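Local coordinates for protein cysteine protease (PDB 3OIS) that probably hydrolyses peptide bonds as a papain-family cysteine protease and is found with uridine-5'-diphosphate bound to it, at residues H117-S122 / T155-P160; G73-C78 / W144-T149; F67-Q72 / D264-M269; G235-L240 / N255-N260. All blocks are in the same frame, centred on the assembly; numbering follows the deposited sequence. Where two conformers were deposited one is given.

Interaction 1: residues H117-S122 / T155-P160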
loop_
_atom_site.group_PDB
_atom_site.type_symbol
_atom_site.label_atom_id
_atom_site.label_comp_id
_atom_site.label_asym_id
_atom_site.label_seq_id
_atom_site.Cartn_x
_atom_site.Cartn_y
_atom_site.Cartn_z
ATOM N N HIS A 117 -12.983 2.857 12.242
ATOM C CA HIS A 117 -13.063 2.687 13.708
ATOM C C HIS A 117 -12.126 1.539 14.105
ATOM O O HIS A 117 -12.043 0.524 13.396
ATOM C CB HIS A 117 -14.511 2.441 14.218
ATOM C CG HIS A 117 -14.627 2.518 15.706
ATOM N ND1 HIS A 117 -15.162 3.616 16.359
ATOM C CD2 HIS A 117 -14.234 1.657 16.670
ATOM C CE1 HIS A 117 -15.104 3.407 17.668
ATOM N NE2 HIS A 117 -14.535 2.234 17.876
ATOM N N VAL A 118 -11.421 1.711 15.225
ATOM C CA VAL A 118 -10.410 0.750 15.615
ATOM C C VAL A 118 -11.014 -0.589 16.000
ATOM O O VAL A 118 -10.355 -1.614 15.957
ATOM C CB VAL A 118 -9.530 1.314 16.771
ATOM C CG1 VAL A 118 -8.764 2.513 16.268
ATOM C CG2 VAL A 118 -10.354 1.630 18.030
ATOM N N ASN A 119 -12.299 -0.619 16.324
ATOM C CA ASN A 119 -12.908 -1.902 16.677
ATOM C C ASN A 119 -13.441 -2.727 15.495
ATOM O O ASN A 119 -13.946 -3.820 15.719
ATOM C CB ASN A 119 -14.068 -1.652 17.634
ATOM C CG ASN A 119 -13.586 -1.239 19.088
ATOM O OD1 ASN A 119 -12.425 -1.453 19.478
ATOM N ND2 ASN A 119 -14.546 -0.741 19.888
ATOM N N TYR A 120 -13.325 -2.215 14.238
ATOM C CA TYR A 120 -13.873 -2.849 13.055
ATOM C C TYR A 120 -12.784 -2.931 11.953
ATOM O O TYR A 120 -11.862 -2.083 11.963
ATOM C CB TYR A 120 -15.053 -1.937 12.650
ATOM C CG TYR A 120 -16.076 -1.899 13.800
ATOM C CD1 TYR A 120 -17.081 -2.881 13.870
ATOM C CD2 TYR A 120 -16.015 -0.911 14.808
ATOM C CE1 TYR A 120 -18.012 -2.897 14.937
ATOM C CE2 TYR A 120 -16.932 -0.916 15.879
ATOM C CZ TYR A 120 -17.909 -1.923 15.943
ATOM O OH TYR A 120 -18.812 -1.954 16.966
ATOM N N ASP A 121 -12.896 -3.868 11.018
ATOM C CA ASP A 121 -11.872 -4.001 9.988
ATOM C C ASP A 121 -12.369 -3.103 8.833
ATOM O O ASP A 121 -12.842 -3.560 7.775
ATOM C CB ASP A 121 -11.783 -5.488 9.591
ATOM C CG ASP A 121 -10.548 -5.801 8.804
ATOM O OD1 ASP A 121 -9.622 -4.980 8.787
ATOM O OD2 ASP A 121 -10.535 -6.903 8.185
ATOM N N SER A 122 -12.208 -1.789 8.986
ATOM C CA SER A 122 -12.823 -0.881 8.083
ATOM C C SER A 122 -11.986 -0.632 6.853
ATOM O O SER A 122 -12.465 -0.024 5.904
ATOM C CB SER A 122 -13.081 0.434 8.818
ATOM O OG SER A 122 -11.815 0.944 9.245
ATOM N N THR A 155 -20.641 -10.676 13.974
ATOM C CA THR A 155 -20.803 -9.290 14.433
ATOM C C THR A 155 -20.090 -8.261 13.537
ATOM O O THR A 155 -20.341 -7.044 13.628
ATOM C CB THR A 155 -20.243 -9.079 15.841
ATOM O OG1 THR A 155 -18.812 -9.270 15.736
ATOM C CG2 THR A 155 -20.901 -10.087 16.849
ATOM N N GLU A 156 -19.186 -8.766 12.712
ATOM C CA GLU A 156 -18.253 -7.982 11.855
ATOM C C GLU A 156 -17.451 -6.954 12.663
ATOM O O GLU A 156 -17.128 -5.905 12.170
ATOM C CB GLU A 156 -18.909 -7.371 10.613
ATOM C CG GLU A 156 -19.244 -8.458 9.514
ATOM C CD GLU A 156 -18.028 -9.202 8.817
ATOM O OE1 GLU A 156 -16.827 -9.028 9.125
ATOM O OE2 GLU A 156 -18.341 -10.003 7.895
ATOM N N GLU A 157 -17.209 -7.293 13.936
ATOM C CA GLU A 157 -16.380 -6.523 14.843
ATOM C C GLU A 157 -15.172 -7.359 15.234
ATOM O O GLU A 157 -15.299 -8.547 15.448
ATOM C CB GLU A 157 -17.146 -6.253 16.153
ATOM C CG GLU A 157 -16.435 -5.174 17.038
ATOM C CD GLU A 157 -17.223 -4.711 18.269
ATOM O OE1 GLU A 157 -18.466 -4.933 18.303
ATOM O OE2 GLU A 157 -16.570 -4.120 19.199
ATOM N N PHE A 158 -14.020 -6.726 15.445
ATOM C CA PHE A 158 -12.943 -7.483 16.008
ATOM C C PHE A 158 -13.320 -8.108 17.378
ATOM O O PHE A 158 -13.963 -7.441 18.213
ATOM C CB PHE A 158 -11.723 -6.591 16.228
ATOM C CG PHE A 158 -10.968 -6.346 14.970
ATOM C CD1 PHE A 158 -10.416 -7.433 14.268
ATOM C CD2 PHE A 158 -10.856 -5.058 14.450
ATOM C CE1 PHE A 158 -9.758 -7.191 13.027
ATOM C CE2 PHE A 158 -10.192 -4.808 13.211
ATOM C CZ PHE A 158 -9.619 -5.885 12.532
ATOM N N PRO A 159 -12.952 -9.377 17.568
ATOM C CA PRO A 159 -13.250 -10.007 18.832
ATOM C C PRO A 159 -12.338 -9.448 19.876
ATOM O O PRO A 159 -11.295 -8.790 19.592
ATOM C CB PRO A 159 -13.004 -11.511 18.578
ATOM C CG PRO A 159 -12.078 -11.574 17.430
ATOM C CD PRO A 159 -12.214 -10.245 16.629
ATOM N N PRO A 160 -12.737 -9.628 21.141
ATOM C CA PRO A 160 -11.892 -9.155 22.223
ATOM C C PRO A 160 -10.498 -9.809 22.104
ATOM O O PRO A 160 -10.352 -10.971 21.687
ATOM C CB PRO A 160 -12.664 -9.634 23.478
ATOM C CG PRO A 160 -14.084 -9.455 23.092
ATOM C CD PRO A 160 -14.071 -10.039 21.626
HETATM O O HOH W 1 -15.224 -5.202 10.350
#

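Interaction 2: residues G73-C78 / W144-T149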
loop_
_atom_site.group_PDB
_atom_site.type_symbol
_atom_site.label_atom_id
_atom_site.label_comp_id
_atom_site.label_asym_id
_atom_site.label_seq_id
_atom_site.Cartn_x
_atom_site.Cartn_y
_atom_site.Cartn_z
ATOM N N GLY A 73 -2.360 -11.126 5.797
ATOM C CA GLY A 73 -3.387 -12.062 6.310
ATOM C C GLY A 73 -4.827 -11.551 6.197
ATOM O O GLY A 73 -5.247 -10.986 5.143
ATOM N N ARG A 74 -5.604 -11.830 7.237
ATOM C CA ARG A 74 -7.055 -11.836 7.094
ATOM C C ARG A 74 -7.701 -10.531 7.511
ATOM O O ARG A 74 -8.924 -10.531 7.804
ATOM C CB ARG A 74 -7.595 -12.954 8.016
ATOM C CG ARG A 74 -7.097 -14.347 7.606
ATOM C CD ARG A 74 -7.486 -15.388 8.669
ATOM N NE ARG A 74 -6.614 -15.187 9.795
ATOM C CZ ARG A 74 -6.803 -15.730 11.009
ATOM N NH1 ARG A 74 -7.871 -16.533 11.218
ATOM N NH2 ARG A 74 -5.922 -15.485 11.976
ATOM N N ILE A 75 -6.933 -9.472 7.563
ATOM C CA ILE A 75 -7.499 -8.150 7.858
ATOM C C ILE A 75 -7.272 -7.148 6.689
ATOM O O ILE A 75 -6.519 -7.417 5.728
ATOM C CB ILE A 75 -6.897 -7.634 9.196
ATOM C CG1 ILE A 75 -5.340 -7.419 9.116
ATOM C CG2 ILE A 75 -7.459 -8.442 10.380
ATOM C CD1 ILE A 75 -4.780 -6.692 10.467
ATOM N N GLY A 76 -7.852 -5.936 6.840
ATOM C CA GLY A 76 -7.907 -4.937 5.737
ATOM C C GLY A 76 -6.809 -3.898 5.817
ATOM O O GLY A 76 -7.062 -2.664 5.752
ATOM N N SER A 77 -5.572 -4.414 6.012
ATOM C CA SER A 77 -4.473 -3.569 6.357
ATOM C C SER A 77 -3.586 -3.253 5.159
ATOM O O SER A 77 -2.420 -2.880 5.347
ATOM C CB SER A 77 -3.695 -4.224 7.527
ATOM O OG SER A 77 -3.178 -5.468 7.065
ATOM N N CYS A 78 -4.115 -3.392 3.942
ATOM C CA CYS A 78 -3.226 -3.244 2.749
ATOM C C CYS A 78 -2.543 -1.862 2.716
ATOM O O CYS A 78 -1.332 -1.786 2.335
ATOM C CB CYS A 78 -3.928 -3.448 1.373
ATOM S SG CYS A 78 -5.310 -2.258 1.160
ATOM N N TRP A 144 5.533 -3.590 18.302
ATOM C CA TRP A 144 4.048 -3.664 18.163
ATOM C C TRP A 144 3.746 -4.673 17.065
ATOM O O TRP A 144 3.559 -4.278 15.856
ATOM C CB TRP A 144 3.400 -2.267 17.868
ATOM C CG TRP A 144 1.913 -2.290 18.174
ATOM C CD1 TRP A 144 0.870 -2.164 17.272
ATOM C CD2 TRP A 144 1.304 -2.487 19.471
ATOM N NE1 TRP A 144 -0.322 -2.315 17.922
ATOM C CE2 TRP A 144 -0.105 -2.454 19.283
ATOM C CE3 TRP A 144 1.803 -2.691 20.760
ATOM C CZ2 TRP A 144 -1.018 -2.651 20.357
ATOM C CZ3 TRP A 144 0.894 -2.813 21.843
ATOM C CH2 TRP A 144 -0.495 -2.833 21.628
ATOM N N PRO A 145 3.802 -5.954 17.434
ATOM C CA PRO A 145 3.889 -6.996 16.409
ATOM C C PRO A 145 2.560 -7.234 15.697
ATOM O O PRO A 145 1.502 -6.897 16.213
ATOM C CB PRO A 145 4.320 -8.254 17.177
ATOM C CG PRO A 145 4.301 -7.901 18.660
ATOM C CD PRO A 145 4.212 -6.421 18.791
ATOM N N TYR A 146 2.655 -7.820 14.512
ATOM C CA TYR A 146 1.485 -8.081 13.674
ATOM C C TYR A 146 0.672 -9.293 14.099
ATOM O O TYR A 146 1.250 -10.299 14.460
ATOM C CB TYR A 146 1.997 -8.271 12.230
ATOM C CG TYR A 146 0.898 -8.030 11.205
ATOM C CD1 TYR A 146 0.450 -6.720 10.944
ATOM C CD2 TYR A 146 0.344 -9.121 10.506
ATOM C CE1 TYR A 146 -0.598 -6.507 9.983
ATOM C CE2 TYR A 146 -0.739 -8.968 9.611
ATOM C CZ TYR A 146 -1.155 -7.609 9.336
ATOM O OH TYR A 146 -2.139 -7.419 8.389
ATOM N N GLY A 147 -0.664 -9.209 14.070
ATOM C CA GLY A 147 -1.492 -10.377 14.356
ATOM C C GLY A 147 -2.723 -10.155 13.518
ATOM O O GLY A 147 -3.264 -9.074 13.569
ATOM N N ASP A 148 -3.072 -11.129 12.688
ATOM C CA ASP A 148 -4.151 -10.922 11.678
ATOM C C ASP A 148 -5.497 -11.534 12.114
ATOM O O ASP A 148 -6.287 -11.823 11.248
ATOM C CB ASP A 148 -3.729 -11.465 10.304
ATOM C CG ASP A 148 -3.943 -12.988 10.195
ATOM O OD1 ASP A 148 -3.725 -13.668 11.236
ATOM O OD2 ASP A 148 -4.267 -13.485 9.135
ATOM N N THR A 149 -5.729 -11.736 13.432
ATOM C CA THR A 149 -7.067 -12.166 13.886
ATOM C C THR A 149 -8.125 -11.306 13.207
ATOM O O THR A 149 -8.066 -10.061 13.333
ATOM C CB THR A 149 -7.223 -12.020 15.389
ATOM O OG1 THR A 149 -6.245 -12.836 16.066
ATOM C CG2 THR A 149 -8.566 -12.517 15.819
#

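Interaction 3: residues F67-Q72 / D264-M269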
loop_
_atom_site.group_PDB
_atom_site.type_symbol
_atom_site.label_atom_id
_atom_site.label_comp_id
_atom_site.label_asym_id
_atom_site.label_seq_id
_atom_site.Cartn_x
_atom_site.Cartn_y
_atom_site.Cartn_z
ATOM N N PHE A 67 14.238 -6.989 1.091
ATOM C CA PHE A 67 13.354 -7.535 2.107
ATOM C C PHE A 67 12.132 -8.196 1.480
ATOM O O PHE A 67 11.533 -7.653 0.544
ATOM C CB PHE A 67 12.978 -6.497 3.167
ATOM C CG PHE A 67 12.246 -5.235 2.613
ATOM C CD1 PHE A 67 10.837 -5.096 2.683
ATOM C CD2 PHE A 67 12.973 -4.179 2.160
ATOM C CE1 PHE A 67 10.250 -3.843 2.241
ATOM C CE2 PHE A 67 12.471 -2.984 1.717
ATOM C CZ PHE A 67 11.052 -2.809 1.693
ATOM N N GLN A 68 11.757 -9.347 2.015
ATOM C CA GLN A 68 10.727 -10.127 1.351
ATOM C C GLN A 68 9.368 -9.456 1.561
ATOM O O GLN A 68 9.199 -8.602 2.459
ATOM C CB GLN A 68 10.652 -11.559 1.858
ATOM C CG GLN A 68 10.337 -11.722 3.283
ATOM C CD GLN A 68 10.658 -13.162 3.774
ATOM O OE1 GLN A 68 9.975 -14.141 3.412
ATOM N NE2 GLN A 68 11.706 -13.272 4.616
ATOM N N VAL A 69 8.426 -9.890 0.746
ATOM C CA VAL A 69 7.027 -9.427 0.947
ATOM C C VAL A 69 6.524 -9.745 2.342
ATOM O O VAL A 69 6.961 -10.744 2.983
ATOM C CB VAL A 69 6.056 -9.956 -0.138
ATOM C CG1 VAL A 69 6.429 -9.471 -1.537
ATOM C CG2 VAL A 69 5.980 -11.486 -0.036
ATOM N N TYR A 70 5.599 -8.918 2.803
ATOM C CA TYR A 70 4.859 -9.296 4.001
ATOM C C TYR A 70 3.617 -10.053 3.660
ATOM O O TYR A 70 3.270 -10.173 2.504
ATOM C CB TYR A 70 4.379 -8.025 4.754
ATOM C CG TYR A 70 5.328 -6.806 4.809
ATOM C CD1 TYR A 70 6.702 -6.933 5.190
ATOM C CD2 TYR A 70 4.895 -5.551 4.386
ATOM C CE1 TYR A 70 7.528 -5.847 5.271
ATOM C CE2 TYR A 70 5.750 -4.432 4.439
ATOM C CZ TYR A 70 7.066 -4.576 4.904
ATOM O OH TYR A 70 7.928 -3.488 4.979
ATOM N N ASP A 71 2.930 -10.551 4.701
ATOM C CA ASP A 71 1.651 -11.195 4.452
ATOM C C ASP A 71 0.642 -10.494 5.360
ATOM O O ASP A 71 0.716 -10.637 6.604
ATOM C CB ASP A 71 1.731 -12.689 4.796
ATOM C CG ASP A 71 0.483 -13.449 4.433
ATOM O OD1 ASP A 71 -0.603 -12.843 4.194
ATOM O OD2 ASP A 71 0.548 -14.728 4.416
ATOM N N GLN A 72 -0.307 -9.722 4.791
ATOM C CA GLN A 72 -1.216 -8.995 5.684
ATOM C C GLN A 72 -2.262 -9.880 6.280
ATOM O O GLN A 72 -2.948 -9.470 7.200
ATOM C CB GLN A 72 -1.883 -7.882 4.901
ATOM C CG GLN A 72 -2.921 -8.364 3.906
ATOM C CD GLN A 72 -3.566 -7.141 3.249
ATOM O OE1 GLN A 72 -4.734 -6.700 3.594
ATOM N NE2 GLN A 72 -2.913 -6.646 2.259
ATOM N N ASP A 264 7.375 -14.714 -5.894
ATOM C CA ASP A 264 7.813 -14.364 -4.540
ATOM C C ASP A 264 7.004 -13.232 -3.974
ATOM O O ASP A 264 7.521 -12.382 -3.268
ATOM C CB ASP A 264 9.285 -13.966 -4.496
ATOM C CG ASP A 264 10.109 -14.959 -3.795
ATOM O OD1 ASP A 264 9.768 -15.345 -2.627
ATOM O OD2 ASP A 264 11.086 -15.367 -4.459
ATOM N N GLY A 265 5.728 -13.238 -4.301
ATOM C CA GLY A 265 4.860 -12.182 -3.719
ATOM C C GLY A 265 4.692 -10.971 -4.626
ATOM O O GLY A 265 3.919 -10.042 -4.282
ATOM N N TYR A 266 5.415 -10.902 -5.739
ATOM C CA TYR A 266 5.322 -9.786 -6.677
ATOM C C TYR A 266 4.462 -10.126 -7.926
ATOM O O TYR A 266 4.347 -11.327 -8.347
ATOM C CB TYR A 266 6.730 -9.366 -7.175
ATOM C CG TYR A 266 7.529 -8.662 -6.084
ATOM C CD1 TYR A 266 8.105 -9.395 -4.971
ATOM C CD2 TYR A 266 7.685 -7.272 -6.090
ATOM C CE1 TYR A 266 8.826 -8.739 -3.993
ATOM C CE2 TYR A 266 8.400 -6.626 -5.051
ATOM C CZ TYR A 266 8.916 -7.353 -4.005
ATOM O OH TYR A 266 9.579 -6.693 -3.025
ATOM N N PHE A 267 3.887 -9.096 -8.532
ATOM C CA PHE A 267 3.035 -9.254 -9.725
ATOM C C PHE A 267 3.339 -8.183 -10.750
ATOM O O PHE A 267 4.092 -7.213 -10.473
ATOM C CB PHE A 267 1.546 -9.146 -9.300
ATOM C CG PHE A 267 1.091 -10.259 -8.403
ATOM C CD1 PHE A 267 1.268 -10.219 -6.999
ATOM C CD2 PHE A 267 0.401 -11.352 -8.975
ATOM C CE1 PHE A 267 0.758 -11.305 -6.165
ATOM C CE2 PHE A 267 -0.137 -12.404 -8.175
ATOM C CZ PHE A 267 0.058 -12.398 -6.769
ATOM N N TRP A 268 2.790 -8.353 -11.950
ATOM C CA TRP A 268 2.907 -7.398 -13.033
ATOM C C TRP A 268 1.543 -6.868 -13.369
ATOM O O TRP A 268 0.584 -7.673 -13.571
ATOM C CB TRP A 268 3.393 -8.097 -14.308
ATOM C CG TRP A 268 4.898 -8.493 -14.365
ATOM C CD1 TRP A 268 5.397 -9.778 -14.517
ATOM C CD2 TRP A 268 6.040 -7.608 -14.440
ATOM N NE1 TRP A 268 6.779 -9.746 -14.638
ATOM C CE2 TRP A 268 7.201 -8.441 -14.559
ATOM C CE3 TRP A 268 6.205 -6.211 -14.340
ATOM C CZ2 TRP A 268 8.488 -7.920 -14.576
ATOM C CZ3 TRP A 268 7.495 -5.697 -14.448
ATOM C CH2 TRP A 268 8.615 -6.558 -14.520
ATOM N N MET A 269 1.439 -5.529 -13.413
ATOM C CA MET A 269 0.192 -4.843 -13.709
ATOM C C MET A 269 0.328 -4.146 -15.089
ATOM O O MET A 269 1.214 -3.361 -15.245
ATOM C CB MET A 269 -0.130 -3.738 -12.666
ATOM C CG MET A 269 -1.459 -3.018 -13.041
ATOM S SD MET A 269 -1.941 -1.836 -11.686
ATOM C CE MET A 269 -2.672 -3.003 -10.505
HETATM O O HOH W 2 11.601 -7.959 -2.003
HETATM O O HOH W 3 9.417 -11.737 -1.401
#

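Interaction 4: residues G235-L240 / N255-N260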
loop_
_atom_site.group_PDB
_atom_site.type_symbol
_atom_site.label_atom_id
_atom_site.label_comp_id
_atom_site.label_asym_id
_atom_site.label_seq_id
_atom_site.Cartn_x
_atom_site.Cartn_y
_atom_site.Cartn_z
ATOM N N GLY A 235 -13.013 -5.864 -4.646
ATOM C CA GLY A 235 -12.581 -5.018 -3.503
ATOM C C GLY A 235 -11.544 -3.995 -3.968
ATOM O O GLY A 235 -11.251 -3.954 -5.133
ATOM N N GLY A 236 -11.096 -3.178 -3.021
ATOM C CA GLY A 236 -10.118 -2.124 -3.199
ATOM C C GLY A 236 -8.827 -2.525 -2.502
ATOM O O GLY A 236 -8.865 -2.820 -1.315
ATOM N N HIS A 237 -7.720 -2.505 -3.257
ATOM C CA HIS A 237 -6.426 -2.930 -2.707
ATOM C C HIS A 237 -5.422 -1.805 -2.856
ATOM O O HIS A 237 -5.666 -0.908 -3.662
ATOM C CB HIS A 237 -5.917 -4.225 -3.378
ATOM C CG HIS A 237 -4.902 -4.937 -2.566
ATOM N ND1 HIS A 237 -3.841 -5.663 -3.090
ATOM C CD2 HIS A 237 -4.812 -5.060 -1.232
ATOM C CE1 HIS A 237 -3.151 -6.194 -2.101
ATOM N NE2 HIS A 237 -3.710 -5.832 -0.962
ATOM N N ALA A 238 -4.312 -1.869 -2.114
ATOM C CA ALA A 238 -3.242 -0.840 -2.261
ATOM C C ALA A 238 -1.930 -1.566 -2.104
ATOM O O ALA A 238 -1.830 -2.509 -1.293
ATOM C CB ALA A 238 -3.376 0.252 -1.222
ATOM N N VAL A 239 -0.972 -1.144 -2.959
ATOM C CA VAL A 239 0.343 -1.849 -2.980
ATOM C C VAL A 239 1.430 -0.824 -3.203
ATOM O O VAL A 239 1.187 0.347 -3.470
ATOM C CB VAL A 239 0.371 -2.863 -4.167
ATOM C CG1 VAL A 239 -0.672 -3.962 -3.941
ATOM C CG2 VAL A 239 0.063 -2.152 -5.482
ATOM N N LEU A 240 2.677 -1.271 -3.043
ATOM C CA LEU A 240 3.857 -0.471 -3.420
ATOM C C LEU A 240 4.289 -0.882 -4.852
ATOM O O LEU A 240 4.477 -2.089 -5.141
ATOM C CB LEU A 240 5.003 -0.750 -2.418
ATOM C CG LEU A 240 6.261 0.142 -2.663
ATOM C CD1 LEU A 240 5.977 1.549 -2.034
ATOM C CD2 LEU A 240 7.491 -0.546 -1.979
ATOM N N ASN A 255 3.145 -7.156 -3.672
ATOM C CA ASN A 255 1.837 -7.432 -2.998
ATOM C C ASN A 255 2.125 -7.774 -1.503
ATOM O O ASN A 255 3.324 -7.802 -1.101
ATOM C CB ASN A 255 1.079 -8.508 -3.713
ATOM C CG ASN A 255 -0.446 -8.381 -3.534
ATOM O OD1 ASN A 255 -0.913 -7.668 -2.652
ATOM N ND2 ASN A 255 -1.204 -9.049 -4.393
ATOM N N SER A 256 1.092 -7.962 -0.684
ATOM C CA SER A 256 1.200 -8.201 0.747
ATOM C C SER A 256 0.406 -9.462 1.074
ATOM O O SER A 256 -0.270 -9.526 2.093
ATOM C CB SER A 256 0.667 -6.962 1.506
ATOM O OG SER A 256 -0.613 -6.586 0.942
ATOM N N TRP A 257 0.515 -10.465 0.215
ATOM C CA TRP A 257 -0.243 -11.747 0.384
ATOM C C TRP A 257 0.756 -12.888 0.561
ATOM O O TRP A 257 0.408 -14.077 0.343
ATOM C CB TRP A 257 -1.161 -12.035 -0.820
ATOM C CG TRP A 257 -2.290 -11.005 -0.929
ATOM C CD1 TRP A 257 -2.711 -10.093 0.049
ATOM C CD2 TRP A 257 -3.025 -10.679 -2.126
ATOM N NE1 TRP A 257 -3.744 -9.279 -0.479
ATOM C CE2 TRP A 257 -3.923 -9.627 -1.804
ATOM C CE3 TRP A 257 -3.052 -11.221 -3.425
ATOM C CZ2 TRP A 257 -4.816 -9.105 -2.763
ATOM C CZ3 TRP A 257 -3.940 -10.718 -4.360
ATOM C CH2 TRP A 257 -4.779 -9.629 -4.043
ATOM N N GLY A 258 1.926 -12.579 1.105
ATOM C CA GLY A 258 2.966 -13.646 1.289
ATOM C C GLY A 258 3.753 -13.990 0.027
ATOM O O GLY A 258 3.454 -13.484 -1.096
ATOM N N ASN A 259 4.788 -14.850 0.207
ATOM C CA ASN A 259 5.681 -15.154 -0.931
ATOM C C ASN A 259 5.348 -16.426 -1.727
ATOM O O ASN A 259 6.154 -16.830 -2.639
ATOM C CB ASN A 259 7.166 -15.107 -0.496
ATOM C CG ASN A 259 7.577 -16.289 0.391
ATOM O OD1 ASN A 259 8.776 -16.396 0.777
ATOM N ND2 ASN A 259 6.663 -17.189 0.684
ATOM N N ASN A 260 4.175 -17.024 -1.438
ATOM C CA ASN A 260 3.778 -18.238 -2.141
ATOM C C ASN A 260 2.728 -17.935 -3.191
ATOM O O ASN A 260 2.064 -18.849 -3.700
ATOM C CB ASN A 260 3.264 -19.289 -1.139
ATOM C CG ASN A 260 4.294 -19.650 -0.115
ATOM O OD1 ASN A 260 3.995 -19.689 1.097
ATOM N ND2 ASN A 260 5.555 -19.870 -0.563
HETATM O O HOH W 4 0.084 -3.999 -0.011
#

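Interaction 1: residues H117-S122 / T155-P160
The Phe158 ring is met obliquely by the backbone of Asn119, Tyr120 and Asp121, its CE2 coming within 3.4 Å of Tyr120 O. At the far end of the ring, CZ sits 3.7 Å from Asp121 CB, and the carboxylate beyond that carbon is turned 46° from the ring. The phenol of Tyr120 is approached at its edge, near the ring plane, by Glu156 O; His117 CG of its own segment also lies at an edge, and Glu157 CG comes in obliquely. Tyr120 was modelled in two conformations, so these phenol contacts describe one of them. Glu157 is stretched out, CG anti to its N (chi1 -168°), and runs alongside Asn119, the two side chains pointing the same way, OE2 reaching 3.8 Å from Asn119 CB.

Both partners are loops of the helical half of a papain-like fold. A type I turn from His117 to Tyr120 follows helix 104-114. Thr155 OG1 makes an ST turn by accepting from Glu157 N at 3.1 Å. Between the turns, Phe158 N donates to Asn119 O at 2.9 Å with an N-H...O angle of 151°, a direct hydrogen bond between the two backbones. Water 1 adds an indirect link, accepting from Asp121 N (2.8 Å) and donating to Glu156 O (2.7 Å). The Asp121 carboxylate itself is used elsewhere: OD1 takes hydrogen bonds from Tyr108 OH and Gly76 N. Arg112 of helix 104-114 donates to Tyr120 O and also packs against Phe158.

Interaction 2: residues G73-C78 / W144-T149
Arg74 and Asp148 cross at about a right angle, with guanidinium and carboxylate planes 48° apart. The guanidinium presents its side edge: NE donates to Asp148 OD2 at 3.0 Å and NH2 to Asp148 OD1 at 2.9 Å, both nearly straight at 172°. Both nitrogens come from above the carboxylate plane, a consequence of the tilt. Arg74 N also donates to Asp148 OD2 at 2.9 Å, from the same face, so that oxygen accepts two hydrogen bonds from one residue and the carboxylate is held against rotation. Gly73, at positive phi and without a side chain, brings its CA within 3.3 Å of Asp148 OD2.

Ile75 and Tyr146 approach from opposite directions, Ile75 CD1 resting 3.9 Å from Tyr146 CZ. Ile75 CG2 turns to Thr149 O, 3.4 Å away. Tyr146 OH bonds to Gln72 O and lies 2.6 Å from Ser77 OG, which meets the ring at its edge; Asn81 OD1 competes for the serine proton, so that pair is not settled.

By analogy with papain, segment 73-78 follows directly on Gln72, probably of the oxyanion hole, and ends at the probable nucleophile Cys78. Leu105 of helix 104-114 touches Ile75 and Tyr146, helix 78-93 starts at Cys78, and strand 233-245 packs against Cys78.

Interaction 3: residues F67-Q72 / D264-M269
Apolar packing is carried by Val69 and Tyr266, which slide past each other in opposite directions. Val69 CG1 lies 3.5 Å from Tyr266 CE1, meeting the phenol obliquely, and 3.6 Å from Asp264 O. The second methyl, CG2, points at the backbone and stops 3.9 Å from Gly265 CA. Gly265 has phi 95°, a backbone shape that by itself calls for glycine; with no side chain at Gly265, the Val69 methyl can rest on its backbone.

Gly265 immediately precedes strand 266-270 of the antiparallel sheet in the beta half of the papain-like fold, and segment 67-72 leads towards helix 78-93. Arg254, on the adjoining strand 250-254, reaches both sides: its NH1 donates to Phe67 O and to Tyr266 OH, and its NH2 to Gln68 O.

Polar links between the two segments run through water. Water 2 accepts from Tyr266 OH at 2.6 Å and donates to Phe67 O, also at 2.6 Å. With the arginine supplying a proton and the water taking one, the phenol oxygen is gripped twice. Water 3 accepts from Val69 N at 3.0 Å and passes a proton to Asp264 O at 2.7 Å, so this backbone N-H and carbonyl are paired although the chains stand too far apart to bond directly.

Interaction 4: residues G235-L240 / N255-N260
The contact contains two members of what is probably the papain-type catalytic triad: by family analogy, His237 on strand 233-245 and Asn255 just after strand 250-254. The six-membered ring of Trp257 lies nearly parallel to the His237 imidazole, planes 21° apart, but slid so far that the rings barely overlap, centroids 4.8 Å apart. Trp257 CZ2 covers one face of the imidazole near its rim. With chi1 at -160° the imidazole of His237 points away from the backbone N and projects from the strand toward the loop.

Asn255 and Ser256 come up at the imidazole edge. Asn255 OD1 is modelled too close to this ring, and the imidazole is probably turned over, so how the two groups bond stays doubtful. Asn255 ND2 lies over one face of the indole, toward its rim. This Asn-Ser-Trp-Gly run is the familiar papain-family sequence around the triad asparagine, its tryptophan probably screening the His-Asn pair from solvent, as in papain. Trp257 NE1 donates to Gly32 O.

Water 4 bridges strand and loop, donating to Ala238 O at 2.7 Å and lying 2.8 Å from Ser256 OG, which also meets the side-chain amide of Gln72. On the helical side, Cys78 packs against His237.

How the interactions relate
From the N terminus, 67-72 opens interaction 3, which closes only at 264-269 and so spans all the others, joining the approach to helix 78-93 to the beta sheet. Interaction 2 starts next, at 73-78, and closes at 144-149. Interaction 1 opens at 117-122 between those ends and closes later at 155-160, so the two loops cross within the helical half; they meet through Asp121 and Gly76, and through Phe158 and Ile75. Interaction 4 follows in series, a short loop from 235-240 to 255-260 in the beta half. Gln72 and Cys78 bring interactions 2, 3 and 4 together at the probable active site.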